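Local coordinates for protein carbon monoxide dehydrogenase (Thermococcus sp. AM4, PDB 6T7J) that probably oxidises carbon monoxide to carbon dioxide at a nickel-iron-sulfur cluster, passing electrons to ferredoxin, and is captured here in a nickel-free state, at residues A[250-255]-A[486-491]; A[424-427]-A[431-434]; A[534-539]-A[544-549]. One frame throughout, in Å; residues are numbered along the deposited sequence.

Contact 1: residues A[250-255]-A[486-491]; sequences AEANLG and AAMEGL
A252 and N253, where strand 248-252 gives out, press on A487 and M488 in the last turn of helix 480-489. The tight part lies around the thioether chain. M488 CG sits 3.3 Å from N253 N, and SD reaches to 3.7 Å from N253 CA. The two side chains cross at about a right angle, CG lying at the N253 backbone and SD reaching toward OD1. M488 takes this path because CG stands anti to its own carbonyl carbon (chi1 -66°), while the turn at chi3 bends CE away from the line of the chain. Beside it, A252 CB points at the helix, packing 3.9 Å from A487 CB and 3.7 Å from A487 O. The helix follows strand 474-478, a member of the six-stranded parallel sheet of a Rossmann-like domain, whereas strand 248-252 pairs antiparallel with 411-415, so the contact joins separate sheets across a buried seam. G490, at positive phi, ends the helix, and A486 O accepts from both G490 N and L491 N. The looser side is bridged by water. One molecule accepts from N253 ND2 at 2.9 Å and donates to M488 O at 2.7 Å, spanning a separation that the side chains do not close. The N253 amide is fixed further by K18 O, also bonded to ND2, and by L254 N, which approaches OD1 at 2.6 Å, tilted 31° from the carbonyl plane.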
ATOM      1  N   ALA A 250      28.011 -26.202  -6.401  1.00 57.94           N
ATOM      2  CA  ALA A 250      27.304 -26.698  -5.226  1.00 52.78           C
ATOM      3  C   ALA A 250      26.242 -27.693  -5.683  1.00 58.69           C
ATOM      4  O   ALA A 250      26.163 -28.045  -6.865  1.00 60.41           O
ATOM      5  CB  ALA A 250      26.704 -25.544  -4.417  1.00 53.46           C
ATOM      6  N   GLU A 251      25.424 -28.147  -4.739  1.00 60.13           N
ATOM      7  CA  GLU A 251      24.422 -29.171  -4.980  1.00 55.87           C
ATOM      8  C   GLU A 251      23.019 -28.588  -4.863  1.00 58.69           C
ATOM      9  O   GLU A 251      22.792 -27.571  -4.201  1.00 54.90           O
ATOM     10  CB  GLU A 251      24.589 -30.338  -4.002  1.00 53.29           C
ATOM     11  CG  GLU A 251      25.978 -30.944  -4.005  1.00 60.53           C
ATOM     12  CD  GLU A 251      26.054 -32.214  -4.828  1.00 71.39           C
ATOM     13  OE1 GLU A 251      25.573 -32.207  -5.983  1.00 63.69           O
ATOM     14  OE2 GLU A 251      26.591 -33.221  -4.319  1.00 68.79           O
ATOM     15  N   ALA A 252      22.075 -29.261  -5.515  1.00 58.15           N
ATOM     16  CA  ALA A 252      20.701 -28.802  -5.621  1.00 55.30           C
ATOM     17  C   ALA A 252      19.757 -29.986  -5.489  1.00 53.87           C
ATOM     18  O   ALA A 252      20.139 -31.142  -5.707  1.00 54.56           O
ATOM     19  CB  ALA A 252      20.447 -28.073  -6.950  1.00 48.36           C
ATOM     20  N   ASN A 253      18.508 -29.654  -5.140  1.00 51.06           N
ATOM     21  CA  ASN A 253      17.387 -30.557  -4.882  1.00 54.49           C
ATOM     22  C   ASN A 253      17.472 -31.167  -3.488  1.00 55.36           C
ATOM     23  O   ASN A 253      18.480 -31.011  -2.792  1.00 55.88           O
ATOM     24  CB  ASN A 253      17.278 -31.657  -5.941  1.00 51.67           C
ATOM     25  CG  ASN A 253      15.850 -32.125  -6.141  1.00 55.08           C
ATOM     26  OD1 ASN A 253      14.983 -31.875  -5.302  1.00 50.51           O
ATOM     27  ND2 ASN A 253      15.596 -32.807  -7.253  1.00 52.84           N
ATOM     28  N   LEU A 254      16.409 -31.857  -3.077  1.00 52.31           N
ATOM     29  CA  LEU A 254      16.247 -32.300  -1.697  1.00 57.66           C
ATOM     30  C   LEU A 254      17.196 -33.423  -1.302  1.00 61.54           C
ATOM     31  O   LEU A 254      17.192 -33.819  -0.130  1.00 63.71           O
ATOM     32  CB  LEU A 254      14.798 -32.729  -1.463  1.00 57.35           C
ATOM     33  CG  LEU A 254      13.824 -31.557  -1.332  1.00 54.80           C
ATOM     34  CD1 LEU A 254      12.390 -32.041  -1.291  1.00 53.76           C
ATOM     35  CD2 LEU A 254      14.149 -30.732  -0.095  1.00 56.12           C
ATOM     36  N   GLY A 255      18.003 -33.943  -2.226  1.00 64.23           N
ATOM     37  CA  GLY A 255      19.012 -34.922  -1.861  1.00 65.26           C
ATOM     38  C   GLY A 255      20.151 -34.366  -1.032  1.00 61.05           C
ATOM     39  O   GLY A 255      21.006 -35.140  -0.588  1.00 60.17           O
ATOM     40  N   ALA A 486      16.352 -24.634 -12.466  1.00 50.80           N
ATOM     41  CA  ALA A 486      17.391 -24.942 -13.442  1.00 52.51           C
ATOM     42  C   ALA A 486      18.547 -25.689 -12.794  1.00 51.25           C
ATOM     43  O   ALA A 486      19.127 -26.597 -13.401  1.00 54.72           O
ATOM     44  CB  ALA A 486      17.884 -23.656 -14.105  1.00 46.65           C
ATOM     45  N   ALA A 487      18.891 -25.328 -11.557  1.00 51.86           N
ATOM     46  CA  ALA A 487      19.971 -26.011 -10.859  1.00 52.67           C
ATOM     47  C   ALA A 487      19.586 -27.443 -10.515  1.00 51.38           C
ATOM     48  O   ALA A 487      20.405 -28.359 -10.639  1.00 55.41           O
ATOM     49  CB  ALA A 487      20.350 -25.235  -9.596  1.00 49.69           C
ATOM     50  N   MET A 488      18.340 -27.658 -10.087  1.00 53.26           N
ATOM     51  CA  MET A 488      17.911 -29.009  -9.741  1.00 55.03           C
ATOM     52  C   MET A 488      17.766 -29.890 -10.975  1.00 56.70           C
ATOM     53  O   MET A 488      17.935 -31.112 -10.885  1.00 52.47           O
ATOM     54  CB  MET A 488      16.595 -28.963  -8.967  1.00 52.23           C
ATOM     55  CG  MET A 488      16.700 -28.299  -7.608  1.00 54.29           C
ATOM     56  SD  MET A 488      15.122 -28.266  -6.745  1.00 52.23           S
ATOM     57  CE  MET A 488      14.125 -27.348  -7.917  1.00 46.74           C
ATOM     58  N   GLU A 489      17.451 -29.299 -12.131  1.00 51.77           N
ATOM     59  CA  GLU A 489      17.300 -30.105 -13.337  1.00 53.96           C
ATOM     60  C   GLU A 489      18.649 -30.549 -13.892  1.00 58.05           C
ATOM     61  O   GLU A 489      18.789 -31.683 -14.364  1.00 49.91           O
ATOM     62  CB  GLU A 489      16.524 -29.330 -14.400  1.00 55.55           C
ATOM     63  CG  GLU A 489      16.397 -30.075 -15.714  1.00 57.60           C
ATOM     64  CD  GLU A 489      15.155 -30.944 -15.769  1.00 65.66           C
ATOM     65  OE1 GLU A 489      14.299 -30.819 -14.867  1.00 64.78           O
ATOM     66  OE2 GLU A 489      15.034 -31.751 -16.716  1.00 72.10           O
ATOM     67  N   GLY A 490      19.650 -29.675 -13.843  1.00 53.50           N
ATOM     68  CA  GLY A 490      20.948 -29.993 -14.400  1.00 52.17           C
ATOM     69  C   GLY A 490      21.362 -29.009 -15.472  1.00 53.49           C
ATOM     70  O   GLY A 490      22.386 -29.193 -16.136  1.00 59.03           O
ATOM     71  N   LEU A 491      20.564 -27.956 -15.648  1.00 53.57           N
ATOM     72  CA  LEU A 491      20.850 -26.933 -16.644  1.00 52.05           C
ATOM     73  C   LEU A 491      21.985 -26.006 -16.232  1.00 55.65           C
ATOM     74  O   LEU A 491      22.376 -25.144 -17.027  1.00 55.38           O
ATOM     75  CB  LEU A 491      19.589 -26.119 -16.927  1.00 52.84           C
ATOM     76  CG  LEU A 491      18.426 -26.909 -17.527  1.00 55.98           C
ATOM     77  CD1 LEU A 491      17.197 -26.030 -17.660  1.00 57.63           C
ATOM     78  CD2 LEU A 491      18.819 -27.495 -18.875  1.00 54.04           C
TER
HETATM   79  O   HOH W   1      17.787 -33.154  -9.163  1.00 52.16           O

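Contact 2: residues A[424-427]-A[431-434]; sequences EALG and EPLI
Apolar packing of L426 against P432 and L433 closes a short helix-to-helix corner, at the point where helix 419-425 ends and helix 431-439 begins. L426 is the buried partner and points into the gap between the two helix ends. Its CB meets the proline ring at CG, 3.6 Å away, and its CD2 lies against both P432 CG and L433 CB, 3.7 Å from each. CG of L426 lies anti to the carbonyl carbon (chi1 -58°), which carries the isobutyl branch across the first turn of the second helix, oblique to both partners. The carbonyl of L426 also joins the packing: its O is 3.4 Å from P432 CG and 3.9 Å from P432 CD, so the oxygen and the CD2 methyl of one residue, L426, both bear on the ring's CG corner. P432 suits the first turn of a helix, since it lacks the amide hydrogen that later turns need for bonding. The chain can swing away from the first helix because G427, at phi 84°, is the C-prime residue of a Schellman motif, with G427 N bonded to E424 O at 3.3 Å. L426 is buried, while P432 and L433 stay partly exposed. Beyond the corner, L433 and I434 pack helix 431-439 onto helix 525-538, and helix 431-439 then leads into strand 444-448 of the parallel sheet.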
ATOM      1  N   GLU A 424      34.536 -10.762 -15.729  1.00 64.57           N
ATOM      2  CA  GLU A 424      35.806 -11.439 -15.485  1.00 66.42           C
ATOM      3  C   GLU A 424      35.945 -12.686 -16.347  1.00 67.90           C
ATOM      4  O   GLU A 424      37.057 -13.036 -16.761  1.00 71.41           O
ATOM      5  CB  GLU A 424      35.932 -11.805 -14.005  1.00 70.98           C
ATOM      6  CG  GLU A 424      36.608 -10.749 -13.143  1.00 74.06           C
ATOM      7  CD  GLU A 424      36.905 -11.252 -11.741  1.00 74.04           C
ATOM      8  OE1 GLU A 424      37.181 -10.419 -10.850  1.00 74.06           O
ATOM      9  OE2 GLU A 424      36.860 -12.484 -11.531  1.00 70.29           O
ATOM     10  N   ALA A 425      34.832 -13.369 -16.625  1.00 66.21           N
ATOM     11  CA  ALA A 425      34.884 -14.549 -17.480  1.00 65.00           C
ATOM     12  C   ALA A 425      35.224 -14.186 -18.918  1.00 65.58           C
ATOM     13  O   ALA A 425      35.831 -14.991 -19.633  1.00 70.40           O
ATOM     14  CB  ALA A 425      33.554 -15.299 -17.421  1.00 56.02           C
ATOM     15  N   LEU A 426      34.848 -12.988 -19.358  1.00 65.45           N
ATOM     16  CA  LEU A 426      35.121 -12.525 -20.712  1.00 63.54           C
ATOM     17  C   LEU A 426      36.471 -11.833 -20.837  1.00 65.26           C
ATOM     18  O   LEU A 426      36.717 -11.161 -21.845  1.00 65.08           O
ATOM     19  CB  LEU A 426      34.013 -11.577 -21.179  1.00 61.88           C
ATOM     20  CG  LEU A 426      32.574 -12.092 -21.194  1.00 62.78           C
ATOM     21  CD1 LEU A 426      31.603 -10.953 -20.921  1.00 58.78           C
ATOM     22  CD2 LEU A 426      32.255 -12.764 -22.520  1.00 57.66           C
ATOM     23  N   GLY A 427      37.343 -11.970 -19.840  1.00 64.21           N
ATOM     24  CA  GLY A 427      38.643 -11.334 -19.893  1.00 63.20           C
ATOM     25  C   GLY A 427      38.668  -9.891 -19.453  1.00 67.35           C
ATOM     26  O   GLY A 427      39.603  -9.165 -19.805  1.00 62.65           O
ATOM     27  N   GLU A 431      33.709  -7.240 -24.852  1.00 62.35           N
ATOM     28  CA  GLU A 431      33.842  -7.377 -26.300  1.00 63.17           C
ATOM     29  C   GLU A 431      33.587  -8.786 -26.831  1.00 62.86           C
ATOM     30  O   GLU A 431      32.935  -8.899 -27.883  1.00 62.04           O
ATOM     31  CB  GLU A 431      35.226  -6.881 -26.738  1.00 68.54           C
ATOM     32  CG  GLU A 431      35.368  -6.707 -28.241  1.00 65.15           C
ATOM     33  CD  GLU A 431      36.766  -6.283 -28.651  1.00 81.17           C
ATOM     34  OE1 GLU A 431      37.138  -5.123 -28.374  1.00 83.24           O
ATOM     35  OE2 GLU A 431      37.489  -7.110 -29.248  1.00 72.09           O
ATOM     36  N   PRO A 432      34.068  -9.875 -26.211  1.00 58.04           N
ATOM     37  CA  PRO A 432      33.819 -11.201 -26.810  1.00 55.09           C
ATOM     38  C   PRO A 432      32.346 -11.569 -26.920  1.00 61.68           C
ATOM     39  O   PRO A 432      31.921 -12.076 -27.966  1.00 65.56           O
ATOM     40  CB  PRO A 432      34.580 -12.160 -25.881  1.00 54.16           C
ATOM     41  CG  PRO A 432      34.915 -11.370 -24.665  1.00 60.82           C
ATOM     42  CD  PRO A 432      35.037  -9.958 -25.105  1.00 60.07           C
ATOM     43  N   LEU A 433      31.547 -11.328 -25.876  1.00 64.91           N
ATOM     44  CA  LEU A 433      30.123 -11.642 -25.973  1.00 62.39           C
ATOM     45  C   LEU A 433      29.408 -10.720 -26.955  1.00 61.14           C
ATOM     46  O   LEU A 433      28.473 -11.150 -27.639  1.00 61.06           O
ATOM     47  CB  LEU A 433      29.460 -11.563 -24.599  1.00 63.58           C
ATOM     48  CG  LEU A 433      27.951 -11.828 -24.603  1.00 61.39           C
ATOM     49  CD1 LEU A 433      27.573 -12.913 -23.607  1.00 61.34           C
ATOM     50  CD2 LEU A 433      27.184 -10.546 -24.325  1.00 61.84           C
ATOM     51  N   ILE A 434      29.826  -9.457 -27.038  1.00 57.70           N
ATOM     52  CA  ILE A 434      29.250  -8.553 -28.029  1.00 59.22           C
ATOM     53  C   ILE A 434      29.543  -9.055 -29.438  1.00 64.23           C
ATOM     54  O   ILE A 434      28.676  -9.021 -30.321  1.00 59.30           O
ATOM     55  CB  ILE A 434      29.775  -7.123 -27.808  1.00 59.07           C
ATOM     56  CG1 ILE A 434      29.106  -6.505 -26.581  1.00 61.05           C
ATOM     57  CG2 ILE A 434      29.548  -6.268 -29.045  1.00 65.85           C
ATOM     58  CD1 ILE A 434      29.199  -5.004 -26.532  1.00 64.81           C
TER

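Contact 3: residues A[534-539]-A[544-549]; sequences ALADAL and SDLPAA
L546 pushes its isobutyl group against one side of the helix end at L535, A536 and L539, and all of the contact passes through its two methyl groups. CD1 lies 3.9 Å from L535 CB and 4.1 Å from A536 CB. CD2 takes the other branch, 3.8 Å from L539 CD1 and 3.8 Å from A536 N, so the fork sits over the helix backbone between residues one turn apart. With CG of L546 anti to the carbonyl carbon (chi1 -63°) and chi2 extended, both methyls are delivered to the helix. Shortening L546 to an alanine would remove both methyls and is likely to leave a gap against L535, A536 and L539, with the helix end less firmly packed on the following loop. The helical spacing is set by backbone bonds: L539 N reaches L535 O at 3.0 Å and A538 N reaches A534 O at 2.7 Å. On the other segment, D545 OD2 takes a hydrogen bond from D542 N, bracing the turn just before L546. P547 then centres an inverse gamma turn and steers the chain into the sheet, where P547 and A549 form backbone bonds with I445 and A549 another with G447. L535 also touches I445 and L437, so the same helix face meets strand 444-448 and helix 431-439. The arrangement is a beta-alpha-beta crossover of a Rossmann-like domain: helix 525-538 carries the chain from edge strand 516-518 to strand 548-552, parallel to it and on the far side of 444-448.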
ATOM      1  N   ALA A 534      24.701  -2.370 -19.380  1.00 43.82           N
ATOM      2  CA  ALA A 534      26.055  -2.344 -19.917  1.00 48.85           C
ATOM      3  C   ALA A 534      26.041  -2.611 -21.416  1.00 54.25           C
ATOM      4  O   ALA A 534      26.590  -1.831 -22.203  1.00 57.05           O
ATOM      5  CB  ALA A 534      26.932  -3.361 -19.188  1.00 44.26           C
ATOM      6  N   LEU A 535      25.376  -3.695 -21.830  1.00 53.32           N
ATOM      7  CA  LEU A 535      25.343  -4.070 -23.239  1.00 55.15           C
ATOM      8  C   LEU A 535      24.844  -2.917 -24.095  1.00 54.60           C
ATOM      9  O   LEU A 535      25.542  -2.443 -25.000  1.00 55.03           O
ATOM     10  CB  LEU A 535      24.454  -5.300 -23.431  1.00 55.42           C
ATOM     11  CG  LEU A 535      25.093  -6.670 -23.213  1.00 63.69           C
ATOM     12  CD1 LEU A 535      24.308  -7.723 -23.971  1.00 62.67           C
ATOM     13  CD2 LEU A 535      26.550  -6.668 -23.645  1.00 64.02           C
ATOM     14  N   ALA A 536      23.634  -2.438 -23.793  1.00 54.37           N
ATOM     15  CA  ALA A 536      23.067  -1.306 -24.515  1.00 53.30           C
ATOM     16  C   ALA A 536      24.035  -0.130 -24.562  1.00 58.68           C
ATOM     17  O   ALA A 536      24.157   0.543 -25.591  1.00 59.32           O
ATOM     18  CB  ALA A 536      21.745  -0.894 -23.868  1.00 53.69           C
ATOM     19  N   ASP A 537      24.760   0.115 -23.467  1.00 59.35           N
ATOM     20  CA  ASP A 537      25.674   1.252 -23.456  1.00 57.47           C
ATOM     21  C   ASP A 537      26.914   0.970 -24.294  1.00 59.59           C
ATOM     22  O   ASP A 537      27.435   1.869 -24.965  1.00 59.48           O
ATOM     23  CB  ASP A 537      26.058   1.609 -22.021  1.00 61.03           C
ATOM     24  CG  ASP A 537      25.211   2.733 -21.457  1.00 66.76           C
ATOM     25  OD1 ASP A 537      24.572   3.452 -22.257  1.00 60.72           O
ATOM     26  OD2 ASP A 537      25.180   2.895 -20.219  1.00 64.55           O
ATOM     27  N   ALA A 538      27.395  -0.275 -24.279  1.00 55.80           N
ATOM     28  CA  ALA A 538      28.586  -0.599 -25.055  1.00 55.79           C
ATOM     29  C   ALA A 538      28.320  -0.494 -26.550  1.00 56.86           C
ATOM     30  O   ALA A 538      29.219  -0.123 -27.315  1.00 50.24           O
ATOM     31  CB  ALA A 538      29.083  -1.996 -24.692  1.00 47.92           C
ATOM     32  N   LEU A 539      27.097  -0.795 -26.979  1.00 55.93           N
ATOM     33  CA  LEU A 539      26.725  -0.761 -28.385  1.00 53.34           C
ATOM     34  C   LEU A 539      26.167   0.589 -28.822  1.00 58.86           C
ATOM     35  O   LEU A 539      25.783   0.733 -29.987  1.00 58.49           O
ATOM     36  CB  LEU A 539      25.705  -1.868 -28.680  1.00 52.99           C
ATOM     37  CG  LEU A 539      26.180  -3.300 -28.400  1.00 60.07           C
ATOM     38  CD1 LEU A 539      25.019  -4.203 -28.007  1.00 57.96           C
ATOM     39  CD2 LEU A 539      26.910  -3.871 -29.603  1.00 58.95           C
ATOM     40  N   SER A 544      16.010  -1.278 -25.136  1.00 51.39           N
ATOM     41  CA  SER A 544      14.906  -1.780 -25.942  1.00 52.18           C
ATOM     42  C   SER A 544      15.355  -2.309 -27.300  1.00 56.63           C
ATOM     43  O   SER A 544      14.625  -3.096 -27.910  1.00 53.61           O
ATOM     44  CB  SER A 544      13.857  -0.684 -26.133  1.00 49.91           C
ATOM     45  OG  SER A 544      14.465   0.593 -26.211  1.00 52.89           O
ATOM     46  N   ASP A 545      16.526  -1.902 -27.793  1.00 53.92           N
ATOM     47  CA  ASP A 545      17.007  -2.397 -29.077  1.00 53.29           C
ATOM     48  C   ASP A 545      17.784  -3.702 -28.967  1.00 57.70           C
ATOM     49  O   ASP A 545      18.060  -4.324 -29.999  1.00 62.11           O
ATOM     50  CB  ASP A 545      17.898  -1.359 -29.769  1.00 49.60           C
ATOM     51  CG  ASP A 545      17.325   0.038 -29.718  1.00 53.89           C
ATOM     52  OD1 ASP A 545      16.178   0.233 -30.170  1.00 53.49           O
ATOM     53  OD2 ASP A 545      18.033   0.947 -29.236  1.00 59.56           O
ATOM     54  N   LEU A 546      18.151  -4.126 -27.760  1.00 53.77           N
ATOM     55  CA  LEU A 546      18.937  -5.340 -27.610  1.00 54.16           C
ATOM     56  C   LEU A 546      18.127  -6.561 -28.043  1.00 54.71           C
ATOM     57  O   LEU A 546      16.907  -6.606 -27.858  1.00 53.60           O
ATOM     58  CB  LEU A 546      19.389  -5.519 -26.163  1.00 49.79           C
ATOM     59  CG  LEU A 546      20.314  -4.470 -25.545  1.00 51.04           C
ATOM     60  CD1 LEU A 546      20.612  -4.824 -24.098  1.00 53.43           C
ATOM     61  CD2 LEU A 546      21.605  -4.341 -26.343  1.00 53.78           C
ATOM     62  N   PRO A 547      18.781  -7.562 -28.634  1.00 59.27           N
ATOM     63  CA  PRO A 547      18.106  -8.855 -28.876  1.00 57.52           C
ATOM     64  C   PRO A 547      17.998  -9.641 -27.571  1.00 56.72           C
ATOM     65  O   PRO A 547      18.805 -10.509 -27.238  1.00 55.00           O
ATOM     66  CB  PRO A 547      19.025  -9.530 -29.897  1.00 57.07           C
ATOM     67  CG  PRO A 547      20.377  -8.964 -29.612  1.00 59.62           C
ATOM     68  CD  PRO A 547      20.161  -7.546 -29.152  1.00 62.04           C
ATOM     69  N   ALA A 548      16.970  -9.314 -26.793  1.00 56.29           N
ATOM     70  CA  ALA A 548      16.839  -9.869 -25.455  1.00 56.11           C
ATOM     71  C   ALA A 548      15.371  -9.940 -25.067  1.00 54.96           C
ATOM     72  O   ALA A 548      14.512  -9.302 -25.681  1.00 50.98           O
ATOM     73  CB  ALA A 548      17.621  -9.044 -24.425  1.00 48.79           C
ATOM     74  N   ALA A 549      15.101 -10.726 -24.028  1.00 53.10           N
ATOM     75  CA  ALA A 549      13.759 -10.868 -23.487  1.00 52.86           C
ATOM     76  C   ALA A 549      13.858 -11.272 -22.023  1.00 51.03           C
ATOM     77  O   ALA A 549      14.921 -11.654 -21.532  1.00 51.82           O
ATOM     78  CB  ALA A 549      12.936 -11.889 -24.280  1.00 48.08           C
TER

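How the contacts relate
Contacts 2 and 3 form one continuous packed region, with centres about 15 Å apart: I434 CD1 lies 3.5 Å from A538 CB, and I434 CG2 lies 3.6 Å from L539 CD2. Contact 1 stands apart, its nearest atoms about 15 Å from contact 2 and about 14 Å from contact 3. Along the chain, contact 2 is nested inside the long loop closed by contact 1, and contact 3 follows both. In contact 1 the M488 side chain is about 11 Å from the broken Fe4S4 cluster, too far to touch it, though helix 480-489 carries the pocket residue C481. At contact 3, a butanediol, probably from crystallisation, lies about 4 Å from the L539 side chain.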